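Local coordinates for protein Cas13d (uncultured Ruminococcus sp, PDB 6IV9) that binds CRISPR RNA as a Cas13d effector, with two HEPN domains that govern maturation of that RNA and cleavage of target RNA, at residues A[892-897]-A[906-911]; A[743-748]-A[851-856]; A[73-78]-A[429-434]. The protein carries 2 engineered substitutions. All blocks are in the same frame, centred on the assembly; numbering follows the deposited sequence.

Contact 1. Residues A[892-897]-A[906-911]; sequences ALNSPF and NLSIEQ. With nucleotides of chain B.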
loop_
_atom_site.group_PDB
_atom_site.type_symbol
_atom_site.label_atom_id
_atom_site.label_comp_id
_atom_site.label_asym_id
_atom_site.label_seq_id
_atom_site.Cartn_x
_atom_site.Cartn_y
_atom_site.Cartn_z
ATOM N N ALA A 892 13.625 1.963 -24.758
ATOM C CA ALA A 892 12.732 2.358 -25.863
ATOM C C ALA A 892 11.283 2.343 -25.378
ATOM O O ALA A 892 10.567 3.287 -25.615
ATOM C CB ALA A 892 12.921 1.393 -26.994
ATOM N N LEU A 893 10.898 1.290 -24.676
ATOM C CA LEU A 893 9.514 1.153 -24.166
ATOM C C LEU A 893 9.184 2.268 -23.165
ATOM O O LEU A 893 8.071 2.694 -23.138
ATOM C CB LEU A 893 9.346 -0.236 -23.564
ATOM C CG LEU A 893 9.257 -1.362 -24.585
ATOM C CD1 LEU A 893 9.283 -2.711 -23.902
ATOM C CD2 LEU A 893 8.030 -1.212 -25.459
ATOM N N ASN A 894 10.167 2.691 -22.386
ATOM C CA ASN A 894 10.015 3.712 -21.320
ATOM C C ASN A 894 10.198 5.128 -21.867
ATOM O O ASN A 894 10.000 6.049 -21.129
ATOM C CB ASN A 894 11.037 3.491 -20.212
ATOM C CG ASN A 894 10.673 2.363 -19.276
ATOM O OD1 ASN A 894 9.541 1.930 -19.247
ATOM N ND2 ASN A 894 11.627 1.925 -18.490
ATOM N N SER A 895 10.427 5.274 -23.170
ATOM C CA SER A 895 10.717 6.587 -23.806
ATOM C C SER A 895 9.575 7.585 -23.578
ATOM O O SER A 895 9.850 8.742 -23.420
ATOM C CB SER A 895 11.128 6.470 -25.249
ATOM O OG SER A 895 10.110 5.920 -26.033
ATOM N N PRO A 896 8.300 7.177 -23.495
ATOM C CA PRO A 896 7.216 8.108 -23.204
ATOM C C PRO A 896 7.374 8.812 -21.841
ATOM O O PRO A 896 6.835 9.844 -21.674
ATOM C CB PRO A 896 5.980 7.205 -23.191
ATOM C CG PRO A 896 6.342 6.079 -24.097
ATOM C CD PRO A 896 7.810 5.864 -23.842
ATOM N N PHE A 897 8.086 8.176 -20.914
ATOM C CA PHE A 897 8.309 8.667 -19.532
ATOM C C PHE A 897 9.586 9.494 -19.460
ATOM O O PHE A 897 9.875 10.018 -18.431
ATOM C CB PHE A 897 8.428 7.487 -18.571
ATOM C CG PHE A 897 7.351 6.452 -18.735
ATOM C CD1 PHE A 897 6.048 6.830 -18.986
ATOM C CD2 PHE A 897 7.641 5.105 -18.660
ATOM C CE1 PHE A 897 5.054 5.884 -19.145
ATOM C CE2 PHE A 897 6.650 4.159 -18.818
ATOM C CZ PHE A 897 5.363 4.554 -19.058
ATOM N N ASN A 906 14.999 5.572 -13.293
ATOM C CA ASN A 906 14.693 4.575 -12.243
ATOM C C ASN A 906 13.959 3.380 -12.851
ATOM O O ASN A 906 14.206 2.289 -12.416
ATOM C CB ASN A 906 13.941 5.177 -11.063
ATOM C CG ASN A 906 14.762 6.143 -10.244
ATOM O OD1 ASN A 906 15.941 6.312 -10.474
ATOM N ND2 ASN A 906 14.124 6.778 -9.286
ATOM N N LEU A 907 13.080 3.623 -13.813
ATOM C CA LEU A 907 12.263 2.552 -14.424
ATOM C C LEU A 907 13.020 1.826 -15.544
ATOM O O LEU A 907 12.539 0.804 -15.956
ATOM C CB LEU A 907 10.979 3.177 -14.972
ATOM C CG LEU A 907 9.993 3.720 -13.942
ATOM C CD1 LEU A 907 8.675 4.094 -14.581
ATOM C CD2 LEU A 907 9.769 2.736 -12.822
ATOM N N SER A 908 14.135 2.381 -16.017
ATOM C CA SER A 908 14.887 1.802 -17.161
ATOM C C SER A 908 16.177 1.098 -16.742
ATOM O O SER A 908 16.614 0.247 -17.475
ATOM C CB SER A 908 15.209 2.861 -18.175
ATOM O OG SER A 908 14.053 3.457 -18.689
ATOM N N ILE A 909 16.758 1.473 -15.616
ATOM C CA ILE A 909 18.057 0.900 -15.179
ATOM C C ILE A 909 17.838 0.048 -13.934
ATOM O O ILE A 909 17.546 0.594 -12.907
ATOM C CB ILE A 909 19.040 2.054 -14.957
ATOM C CG1 ILE A 909 19.119 2.898 -16.226
ATOM C CG2 ILE A 909 20.392 1.539 -14.519
ATOM C CD1 ILE A 909 19.771 4.211 -16.048
ATOM N N GLU A 910 18.157 -1.231 -14.030
ATOM C CA GLU A 910 17.853 -2.198 -12.953
ATOM C C GLU A 910 18.491 -1.755 -11.634
ATOM O O GLU A 910 17.838 -1.867 -10.630
ATOM C CB GLU A 910 18.330 -3.575 -13.402
ATOM C CG GLU A 910 18.229 -4.660 -12.363
ATOM C CD GLU A 910 18.441 -6.051 -12.938
ATOM O OE1 GLU A 910 18.777 -6.179 -14.130
ATOM O OE2 GLU A 910 18.269 -7.000 -12.201
ATOM N N GLN A 911 19.709 -1.229 -11.673
ATOM C CA GLN A 911 20.446 -0.807 -10.458
ATOM C C GLN A 911 19.744 0.350 -9.741
ATOM O O GLN A 911 19.964 0.485 -8.576
ATOM C CB GLN A 911 21.918 -0.538 -10.756
ATOM C CG GLN A 911 22.571 -1.658 -11.543
ATOM C CD GLN A 911 22.603 -1.348 -13.021
ATOM O OE1 GLN A 911 21.739 -1.742 -13.779
ATOM N NE2 GLN A 911 23.628 -0.614 -13.433
ATOM P P A B 26 8.236 13.346 -8.867
ATOM O OP1 A B 26 7.429 13.253 -10.099
ATOM O OP2 A B 26 7.665 13.440 -7.511
ATOM O "O5'" A B 26 9.149 12.040 -8.794
ATOM C "C5'" A B 26 9.680 11.413 -9.946
ATOM C "C4'" A B 26 10.461 10.188 -9.556
ATOM O "O4'" A B 26 11.568 10.620 -8.731
ATOM C "C3'" A B 26 9.792 9.147 -8.657
ATOM O "O3'" A B 26 9.043 8.160 -9.410
ATOM C "C2'" A B 26 10.984 8.482 -7.943
ATOM O "O2'" A B 26 11.330 7.180 -8.474
ATOM C "C1'" A B 26 12.134 9.486 -8.149
ATOM N N9 A B 26 12.772 9.889 -6.896
ATOM C C8 A B 26 12.256 10.707 -5.922
ATOM N N7 A B 26 12.991 10.768 -4.841
ATOM C C5 A B 26 14.091 9.978 -5.142
ATOM C C6 A B 26 15.217 9.610 -4.402
ATOM N N6 A B 26 15.497 10.093 -3.188
ATOM N N1 A B 26 16.074 8.723 -4.958
ATOM C C2 A B 26 15.816 8.280 -6.190
ATOM N N3 A B 26 14.753 8.505 -6.959
ATOM C C4 A B 26 13.959 9.422 -6.403
ATOM P P C B 1 24.649 5.449 -13.432
ATOM O OP1 C B 1 23.413 6.210 -13.769
ATOM O OP2 C B 1 24.922 4.163 -14.132
ATOM O "O5'" C B 1 24.648 5.087 -11.881
ATOM C "C5'" C B 1 25.458 5.751 -10.874
ATOM C "C4'" C B 1 24.762 5.513 -9.552
ATOM O "O4'" C B 1 24.465 4.129 -9.386
ATOM C "C3'" C B 1 25.369 5.993 -8.236
ATOM O "O3'" C B 1 24.608 7.074 -7.691
ATOM C "C2'" C B 1 25.233 4.772 -7.304
ATOM O "O2'" C B 1 24.522 4.969 -6.110
ATOM C "C1'" C B 1 24.222 3.908 -8.036
ATOM N N1 C B 1 24.263 2.461 -7.799
ATOM C C2 C B 1 25.459 1.754 -7.962
ATOM O O2 C B 1 26.497 2.378 -8.226
ATOM N N3 C B 1 25.455 0.412 -7.797
ATOM C C4 C B 1 24.317 -0.219 -7.498
ATOM N N4 C B 1 24.358 -1.539 -7.329
ATOM C C5 C B 1 23.088 0.477 -7.340
ATOM C C6 C B 1 23.103 1.799 -7.516
#

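Contact 2. Residues A[743-748]-A[851-856]; sequences ARYVIA and IYHYVM. With nucleotides of chain B.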
loop_
_atom_site.group_PDB
_atom_site.type_symbol
_atom_site.label_atom_id
_atom_site.label_comp_id
_atom_site.label_asym_id
_atom_site.label_seq_id
_atom_site.Cartn_x
_atom_site.Cartn_y
_atom_site.Cartn_z
ATOM N N ALA A 743 3.306 -1.978 -10.457
ATOM C CA ALA A 743 2.735 -0.754 -9.862
ATOM C C ALA A 743 3.586 0.468 -10.236
ATOM O O ALA A 743 3.028 1.510 -10.453
ATOM C CB ALA A 743 2.645 -0.932 -8.376
ATOM N N ARG A 744 4.902 0.314 -10.325
ATOM C CA ARG A 744 5.788 1.457 -10.659
ATOM C C ARG A 744 5.448 1.971 -12.059
ATOM O O ARG A 744 5.536 3.144 -12.278
ATOM C CB ARG A 744 7.255 1.030 -10.581
ATOM C CG ARG A 744 7.710 0.635 -9.192
ATOM C CD ARG A 744 7.850 1.871 -8.348
ATOM N NE ARG A 744 9.000 2.643 -8.733
ATOM C CZ ARG A 744 10.247 2.257 -8.554
ATOM N NH1 ARG A 744 10.517 1.212 -7.809
ATOM N NH2 ARG A 744 11.227 2.927 -9.107
ATOM N N TYR A 745 5.186 1.048 -12.975
ATOM C CA TYR A 745 4.819 1.342 -14.382
ATOM C C TYR A 745 3.427 1.975 -14.455
ATOM O O TYR A 745 3.193 2.837 -15.264
ATOM C CB TYR A 745 5.139 0.149 -15.280
ATOM C CG TYR A 745 6.607 -0.146 -15.241
ATOM C CD1 TYR A 745 7.132 -0.974 -14.274
ATOM C CD2 TYR A 745 7.481 0.484 -16.100
ATOM C CE1 TYR A 745 8.485 -1.209 -14.188
ATOM C CE2 TYR A 745 8.838 0.264 -16.026
ATOM C CZ TYR A 745 9.346 -0.580 -15.061
ATOM O OH TYR A 745 10.683 -0.785 -14.965
ATOM N N VAL A 746 2.533 1.513 -13.595
ATOM C CA VAL A 746 1.160 2.070 -13.525
ATOM C C VAL A 746 1.269 3.541 -13.121
ATOM O O VAL A 746 0.611 4.339 -13.705
ATOM C CB VAL A 746 0.280 1.288 -12.542
ATOM C CG1 VAL A 746 -1.042 1.992 -12.360
ATOM C CG2 VAL A 746 0.079 -0.147 -13.004
ATOM N N ILE A 747 2.137 3.852 -12.167
ATOM C CA ILE A 747 2.326 5.272 -11.752
ATOM C C ILE A 747 2.852 6.048 -12.963
ATOM O O ILE A 747 2.387 7.130 -13.214
ATOM C CB ILE A 747 3.306 5.353 -10.569
ATOM C CG1 ILE A 747 2.720 4.739 -9.298
ATOM C CG2 ILE A 747 3.782 6.771 -10.357
ATOM C CD1 ILE A 747 3.715 4.586 -8.193
ATOM N N ALA A 748 3.769 5.447 -13.707
ATOM C CA ALA A 748 4.344 6.146 -14.871
ATOM C C ALA A 748 3.244 6.479 -15.892
ATOM O O ALA A 748 3.236 7.588 -16.394
ATOM C CB ALA A 748 5.428 5.298 -15.466
ATOM N N ILE A 851 12.861 -10.402 -14.336
ATOM C CA ILE A 851 11.748 -11.321 -14.684
ATOM C C ILE A 851 10.636 -10.513 -15.340
ATOM O O ILE A 851 10.166 -10.896 -16.355
ATOM C CB ILE A 851 11.210 -12.029 -13.436
ATOM C CG1 ILE A 851 12.261 -12.930 -12.798
ATOM C CG2 ILE A 851 9.936 -12.776 -13.758
ATOM C CD1 ILE A 851 11.858 -13.469 -11.465
ATOM N N TYR A 852 10.288 -9.388 -14.742
ATOM C CA TYR A 852 9.155 -8.592 -15.251
ATOM C C TYR A 852 9.422 -8.132 -16.683
ATOM O O TYR A 852 8.580 -8.283 -17.517
ATOM C CB TYR A 852 9.018 -7.361 -14.359
ATOM C CG TYR A 852 7.955 -6.391 -14.784
ATOM C CD1 TYR A 852 6.658 -6.511 -14.331
ATOM C CD2 TYR A 852 8.243 -5.339 -15.616
ATOM C CE1 TYR A 852 5.673 -5.627 -14.713
ATOM C CE2 TYR A 852 7.271 -4.445 -16.012
ATOM C CZ TYR A 852 5.980 -4.589 -15.564
ATOM O OH TYR A 852 5.044 -3.700 -15.948
ATOM N N HIS A 853 10.596 -7.578 -16.921
ATOM C CA HIS A 853 10.937 -7.075 -18.275
ATOM C C HIS A 853 11.025 -8.220 -19.295
ATOM O O HIS A 853 10.621 -8.022 -20.419
ATOM C CB HIS A 853 12.095 -6.089 -18.200
ATOM C CG HIS A 853 11.650 -4.786 -17.640
ATOM N ND1 HIS A 853 10.765 -3.984 -18.285
ATOM C CD2 HIS A 853 11.914 -4.182 -16.472
ATOM C CE1 HIS A 853 10.532 -2.931 -17.557
ATOM N NE2 HIS A 853 11.206 -3.035 -16.450
ATOM N N TYR A 854 11.563 -9.365 -18.906
ATOM C CA TYR A 854 11.618 -10.457 -19.900
ATOM C C TYR A 854 10.198 -10.870 -20.299
ATOM O O TYR A 854 9.898 -10.940 -21.453
ATOM C CB TYR A 854 12.401 -11.656 -19.371
ATOM C CG TYR A 854 12.350 -12.792 -20.352
ATOM C CD1 TYR A 854 13.159 -12.789 -21.469
ATOM C CD2 TYR A 854 11.438 -13.821 -20.217
ATOM C CE1 TYR A 854 13.086 -13.794 -22.408
ATOM C CE2 TYR A 854 11.348 -14.836 -21.148
ATOM C CZ TYR A 854 12.178 -14.820 -22.247
ATOM O OH TYR A 854 12.098 -15.799 -23.173
ATOM N N VAL A 855 9.337 -11.094 -19.323
ATOM C CA VAL A 855 7.939 -11.504 -19.618
ATOM C C VAL A 855 7.254 -10.389 -20.401
ATOM O O VAL A 855 6.590 -10.673 -21.359
ATOM C CB VAL A 855 7.172 -11.844 -18.327
ATOM C CG1 VAL A 855 5.714 -12.134 -18.596
ATOM C CG2 VAL A 855 7.823 -12.976 -17.563
ATOM N N MET A 856 7.472 -9.147 -20.005
ATOM C CA MET A 856 6.818 -8.019 -20.704
ATOM C C MET A 856 7.268 -7.989 -22.165
ATOM O O MET A 856 6.436 -7.824 -23.007
ATOM C CB MET A 856 7.195 -6.689 -20.051
ATOM C CG MET A 856 6.611 -5.500 -20.755
ATOM S SD MET A 856 4.828 -5.360 -20.656
ATOM C CE MET A 856 4.649 -4.761 -18.982
ATOM P P A B 27 7.454 8.050 -9.320
ATOM O OP1 A B 27 7.038 7.180 -10.469
ATOM O OP2 A B 27 6.856 9.381 -9.234
ATOM O "O5'" A B 27 7.128 7.481 -7.892
ATOM C "C5'" A B 27 7.489 6.107 -7.638
ATOM C "C4'" A B 27 7.087 5.740 -6.262
ATOM O "O4'" A B 27 7.399 4.369 -6.016
ATOM C "C3'" A B 27 7.837 6.497 -5.164
ATOM O "O3'" A B 27 6.998 7.457 -4.554
ATOM C "C2'" A B 27 8.191 5.414 -4.126
ATOM O "O2'" A B 27 7.776 5.773 -2.815
ATOM C "C1'" A B 27 7.425 4.190 -4.654
ATOM N N9 A B 27 8.066 2.920 -4.358
ATOM C C8 A B 27 7.443 1.868 -3.738
ATOM N N7 A B 27 8.234 0.862 -3.485
ATOM C C5 A B 27 9.465 1.268 -3.988
ATOM C C6 A B 27 10.717 0.632 -4.054
ATOM N N6 A B 27 10.952 -0.590 -3.564
ATOM N N1 A B 27 11.749 1.325 -4.595
ATOM C C2 A B 27 11.507 2.545 -5.085
ATOM N N3 A B 27 10.362 3.219 -5.134
ATOM C C4 A B 27 9.370 2.525 -4.548
#

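Contact 3. Residues A[73-78]-A[429-434]; sequences TSFGKG and KLRFSM. With nucleotides of chain B.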
loop_
_atom_site.group_PDB
_atom_site.type_symbol
_atom_site.label_atom_id
_atom_site.label_comp_id
_atom_site.label_asym_id
_atom_site.label_seq_id
_atom_site.Cartn_x
_atom_site.Cartn_y
_atom_site.Cartn_z
ATOM N N THR A 73 10.404 27.234 9.476
ATOM C CA THR A 73 9.623 26.473 10.464
ATOM C C THR A 73 10.510 25.401 11.092
ATOM O O THR A 73 11.489 25.016 10.500
ATOM C CB THR A 73 8.386 25.804 9.855
ATOM O OG1 THR A 73 8.822 24.796 8.953
ATOM C CG2 THR A 73 7.445 26.764 9.168
ATOM N N SER A 74 10.152 24.993 12.291
ATOM C CA SER A 74 10.858 23.917 13.018
ATOM C C SER A 74 9.864 22.790 13.284
ATOM O O SER A 74 8.688 22.964 13.074
ATOM C CB SER A 74 11.520 24.395 14.278
ATOM O OG SER A 74 10.578 24.724 15.265
ATOM N N PHE A 75 10.367 21.648 13.702
ATOM C CA PHE A 75 9.447 20.522 13.927
ATOM C C PHE A 75 8.752 20.633 15.275
ATOM O O PHE A 75 9.384 20.757 16.293
ATOM C CB PHE A 75 10.203 19.198 13.902
ATOM C CG PHE A 75 10.816 18.867 12.574
ATOM C CD1 PHE A 75 10.079 18.251 11.588
ATOM C CD2 PHE A 75 12.141 19.151 12.327
ATOM C CE1 PHE A 75 10.654 17.935 10.374
ATOM C CE2 PHE A 75 12.716 18.830 11.112
ATOM C CZ PHE A 75 11.966 18.229 10.138
ATOM N N GLY A 76 7.439 20.549 15.213
ATOM C CA GLY A 76 6.585 20.393 16.392
ATOM C C GLY A 76 6.312 18.908 16.587
ATOM O O GLY A 76 7.073 18.097 16.083
ATOM N N LYS A 77 5.261 18.565 17.314
ATOM C CA LYS A 77 4.908 17.146 17.506
ATOM C C LYS A 77 4.447 16.576 16.166
ATOM O O LYS A 77 3.717 17.246 15.472
ATOM C CB LYS A 77 3.803 16.996 18.551
ATOM C CG LYS A 77 3.688 15.610 19.162
ATOM C CD LYS A 77 2.384 15.322 19.868
ATOM C CE LYS A 77 2.223 13.859 20.233
ATOM N NZ LYS A 77 2.434 12.958 19.080
ATOM N N GLY A 78 4.909 15.381 15.831
ATOM C CA GLY A 78 4.470 14.728 14.590
ATOM C C GLY A 78 4.757 15.587 13.379
ATOM O O GLY A 78 5.900 15.934 13.174
ATOM N N LYS A 429 15.768 12.880 20.852
ATOM C CA LYS A 429 17.017 12.125 20.608
ATOM C C LYS A 429 16.960 11.449 19.240
ATOM O O LYS A 429 17.954 11.448 18.575
ATOM C CB LYS A 429 17.243 11.053 21.672
ATOM C CG LYS A 429 17.671 11.566 23.033
ATOM C CD LYS A 429 17.807 10.461 24.022
ATOM C CE LYS A 429 18.115 10.951 25.412
ATOM N NZ LYS A 429 16.926 10.852 26.287
ATOM N N LEU A 430 15.823 10.858 18.889
ATOM C CA LEU A 430 15.672 10.182 17.581
ATOM C C LEU A 430 15.802 11.207 16.453
ATOM O O LEU A 430 16.448 10.924 15.482
ATOM C CB LEU A 430 14.326 9.465 17.560
ATOM C CG LEU A 430 14.234 8.306 18.546
ATOM C CD1 LEU A 430 12.826 7.784 18.664
ATOM C CD2 LEU A 430 15.194 7.201 18.182
ATOM N N ARG A 431 15.195 12.371 16.614
ATOM C CA ARG A 431 15.301 13.419 15.574
ATOM C C ARG A 431 16.762 13.856 15.424
ATOM O O ARG A 431 17.181 14.102 14.319
ATOM C CB ARG A 431 14.377 14.595 15.892
ATOM C CG ARG A 431 12.912 14.307 15.618
ATOM C CD ARG A 431 11.997 15.505 15.728
ATOM N NE ARG A 431 10.760 15.311 15.002
ATOM C CZ ARG A 431 9.590 15.836 15.319
ATOM N NH1 ARG A 431 9.400 16.432 16.473
ATOM N NH2 ARG A 431 8.595 15.761 14.471
ATOM N N PHE A 432 17.475 13.981 16.540
ATOM C CA PHE A 432 18.900 14.394 16.567
ATOM C C PHE A 432 19.815 13.326 15.968
ATOM O O PHE A 432 20.876 13.660 15.522
ATOM C CB PHE A 432 19.333 14.744 17.986
ATOM C CG PHE A 432 18.812 16.068 18.466
ATOM C CD1 PHE A 432 18.059 16.874 17.636
ATOM C CD2 PHE A 432 19.085 16.511 19.745
ATOM C CE1 PHE A 432 17.589 18.093 18.076
ATOM C CE2 PHE A 432 18.616 17.736 20.178
ATOM C CZ PHE A 432 17.864 18.518 19.347
ATOM N N SER A 433 19.391 12.070 15.991
ATOM C CA SER A 433 20.270 10.977 15.516
ATOM C C SER A 433 20.631 11.166 14.040
ATOM O O SER A 433 19.792 11.584 13.282
ATOM C CB SER A 433 19.683 9.634 15.803
ATOM O OG SER A 433 18.545 9.399 15.022
ATOM N N MET A 434 21.873 10.873 13.680
ATOM C CA MET A 434 22.320 11.102 12.288
ATOM C C MET A 434 22.481 9.793 11.519
ATOM O O MET A 434 22.680 9.859 10.339
ATOM C CB MET A 434 23.644 11.861 12.278
ATOM C CG MET A 434 23.511 13.246 12.813
ATOM S SD MET A 434 22.567 14.232 11.674
ATOM C CE MET A 434 23.691 14.311 10.290
ATOM P P C B 30 13.128 11.663 5.573
ATOM O OP1 C B 30 14.218 10.725 5.527
ATOM O OP2 C B 30 11.723 11.221 5.562
ATOM O "O5'" C B 30 13.186 12.534 6.901
ATOM C "C5'" C B 30 14.436 13.033 7.394
ATOM C "C4'" C B 30 14.274 13.462 8.829
ATOM O "O4'" C B 30 13.334 14.560 8.940
ATOM C "C3'" C B 30 13.746 12.463 9.835
ATOM O "O3'" C B 30 14.731 11.501 10.161
ATOM C "C2'" C B 30 13.425 13.396 11.008
ATOM O "O2'" C B 30 14.578 13.744 11.765
ATOM C "C1'" C B 30 12.857 14.604 10.265
ATOM N N1 C B 30 11.391 14.642 10.241
ATOM C C2 C B 30 10.780 14.961 11.442
ATOM O O2 C B 30 11.500 15.198 12.425
ATOM N N3 C B 30 9.430 15.003 11.506
ATOM C C4 C B 30 8.703 14.821 10.403
ATOM N N4 C B 30 7.394 14.986 10.498
ATOM C C5 C B 30 9.308 14.536 9.140
ATOM C C6 C B 30 10.651 14.532 9.096
ATOM P P U B 31 14.105 10.011 10.497
ATOM O OP1 U B 31 15.333 9.317 10.867
ATOM O OP2 U B 31 13.096 9.561 9.503
ATOM O "O5'" U B 31 13.186 10.104 11.782
ATOM C "C5'" U B 31 13.800 10.471 13.044
ATOM C "C4'" U B 31 12.699 10.639 14.051
ATOM O "O4'" U B 31 11.900 11.777 13.693
ATOM C "C3'" U B 31 11.652 9.528 14.169
ATOM O "O3'" U B 31 12.165 8.384 14.867
ATOM C "C2'" U B 31 10.537 10.248 14.909
ATOM O "O2'" U B 31 10.828 10.382 16.275
ATOM C "C1'" U B 31 10.596 11.619 14.243
ATOM N N1 U B 31 9.653 11.650 13.136
ATOM C C2 U B 31 8.344 11.900 13.445
ATOM O O2 U B 31 7.962 12.064 14.592
ATOM N N3 U B 31 7.507 11.927 12.371
ATOM C C4 U B 31 7.844 11.726 11.044
ATOM O O4 U B 31 6.968 11.737 10.182
ATOM C C5 U B 31 9.221 11.473 10.819
ATOM C C6 U B 31 10.055 11.437 11.846
ATOM P P A B 29 9.757 12.592 0.570
ATOM O OP1 A B 29 8.571 12.143 1.208
ATOM O OP2 A B 29 9.773 13.762 -0.342
ATOM O "O5'" A B 29 10.778 12.823 1.772
ATOM C "C5'" A B 29 12.146 13.138 1.499
ATOM C "C4'" A B 29 12.631 14.100 2.554
ATOM O "O4'" A B 29 11.820 15.299 2.461
ATOM C "C3'" A B 29 12.423 13.641 3.988
ATOM O "O3'" A B 29 13.397 12.665 4.377
ATOM C "C2'" A B 29 12.502 14.979 4.718
ATOM O "O2'" A B 29 13.851 15.426 4.838
ATOM C "C1'" A B 29 11.721 15.882 3.743
ATOM N N9 A B 29 10.331 15.945 4.076
ATOM C C8 A B 29 9.284 15.203 3.581
ATOM N N7 A B 29 8.167 15.389 4.226
ATOM C C5 A B 29 8.499 16.288 5.227
ATOM C C6 A B 29 7.764 16.842 6.279
ATOM N N6 A B 29 6.469 16.608 6.481
ATOM N N1 A B 29 8.405 17.693 7.117
ATOM C C2 A B 29 9.696 17.945 6.901
ATOM N N3 A B 29 10.498 17.463 5.961
ATOM C C4 A B 29 9.837 16.601 5.170
#

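Contact 1. Residues A[892-897]-A[906-911]
Two helix ends in the C-terminal part of the protein, in what is probably the second HEPN domain, are joined here through Asn894 and Ser908. Asn894 follows helix 887-893. Its side-chain ND2 donates to Ser908 OG at 2.9 Å. The bond is fairly straight (166°), and OG lies close to the amide plane. The same ND2 makes a weak bond to Leu907 O, also at 2.9 Å. One amide nitrogen thus grips a hydroxyl and a backbone carbonyl of adjacent residues. CG of Asn894 stands beside its own backbone N (chi1 -78°), which swings the amide across to the second helix. The other end of that amide is held as well: OD1 bonds to Tyr822 OH. Ser908 OG in turn bonds to Phe904 O, one turn back along helix 901-908. Within this helical domain the amide therefore ties helix 816-827 to the end of helix 901-908. Beside this polar link, Phe897 CD2 meets Leu907 CD1 at 4.3 Å, and both side chains also pack on Ala748 of helix 713-760. The chain on both sides of Asn894 is fixed from within. Ser895 OG and Ser895 N both bond to Ala892 O, and Phe897 N bonds to Asn894 O. One residue before Leu907, the chain reaches the RNA. Asn906 ND2 bonds to N3 (3.0 Å) and O2' (2.9 Å) of A26 of chain B, and so spans the minor-groove side of the base and its ribose.

Contact 2. Residues A[743-748]-A[851-856]
This is a buried helix-to-helix contact made by an aromatic cluster. It joins helix 713-760 to helix 848-861 in the helical C-terminal half, probably within the second HEPN domain. The backbones stand well apart: the closest CA atoms, of Tyr745 and Tyr852, are 10.9 Å from each other. Long side chains bridge the gap. Tyr745 reaches out from one helix, and Tyr852 and His853 from the other. The rings of Tyr745 and Tyr852 are nearly parallel, at 16°, but slid apart, with centroids 5.2 Å from each other. They barely overlap. Tyr852 CE2 sits over one face of the Tyr745 ring, 3.9 Å from Tyr745 CD1. CG of Tyr852 is anti to its backbone N (chi1 177°), which sends the ring across to the neighbouring helix. Its hydroxyl bonds to Asn742 OD1 there. His853 comes from the opposite direction to Tyr745, and its NE2 donates to Tyr745 OH at 2.7 Å. The hydroxyl lies in the imidazole plane. CD2 of Tyr852 covers one face of the imidazole, which probably helps to set its tilt.

The other side of helix 713-760 meets the RNA. The guanidinium of Arg744 lies nearly parallel over the face of the adenine of A27 of chain B, at its C2-N3 side, with NH1 3.2 Å from C2. Phe913 also engages Arg744, through its carbonyl and its ring. Ile747 CG2 touches OP1 of A27.

Tyr745 OH takes the hydrogen from His853 NE2 and is also bonded to Leu907 O. Since that carbonyl can only accept, the hydroxyl probably passes its own proton on, so this buried phenol is satisfied on both counts and its rotation is fixed.

Contact 3. Residues A[73-78]-A[429-434]
The end of strand 69-75 and the loop after it face the last turn of helix 420-432, with Phe75 and Arg431 closest at 9.4 Å between CA atoms. Arg431 spans the gap with a chain extended from CG to NE. Its NH1 donates to Gly76 O at 2.9 Å, tilted from the carbonyl plane, and NH2 adds a weak bond to the same oxygen. Phe75 CB lies over the centre of one guanidinium face, 3.7 Å from CZ. The site these groups form is a pocket for a base of the bound RNA, built between an antiparallel sheet and a helix. C30 of chain B lies in it, over one face of the Phe75 ring, with its O2 above the ring centre. Its Watson-Crick edge is read in full. N4 donates to Gly78 O at 3.2 Å, almost straight (173°). Arg431 NH2 donates to N3 at 3.2 Å, and NE gives a weak bond to O2 at 2.7 Å. One donor and two acceptors in this order fit cytosine. The next nucleotide, U31 of chain B, rests its ribose O4' 3.3 Å from Arg431 CG.

Contacts 1 and 2 are buried neighbours, with centres about 10 Å apart. Helix 713-760 carries one side of contact 2 and is packed upon by contact 1. Both border helix 816-827, and they meet where Tyr745 OH reaches Leu907 O. Contact 3 is partly buried and stands apart, about 21 Å from contact 1 and about 23 Å from contact 2, between nearest atoms. It joins a strand end and its loop to a helix. Chemistry follows place. In contacts 1 and 2, neutral polar groups bond and rings pack protein on protein, and RNA is met at the margin. In contact 3 an arginine serves the protein and a base at once.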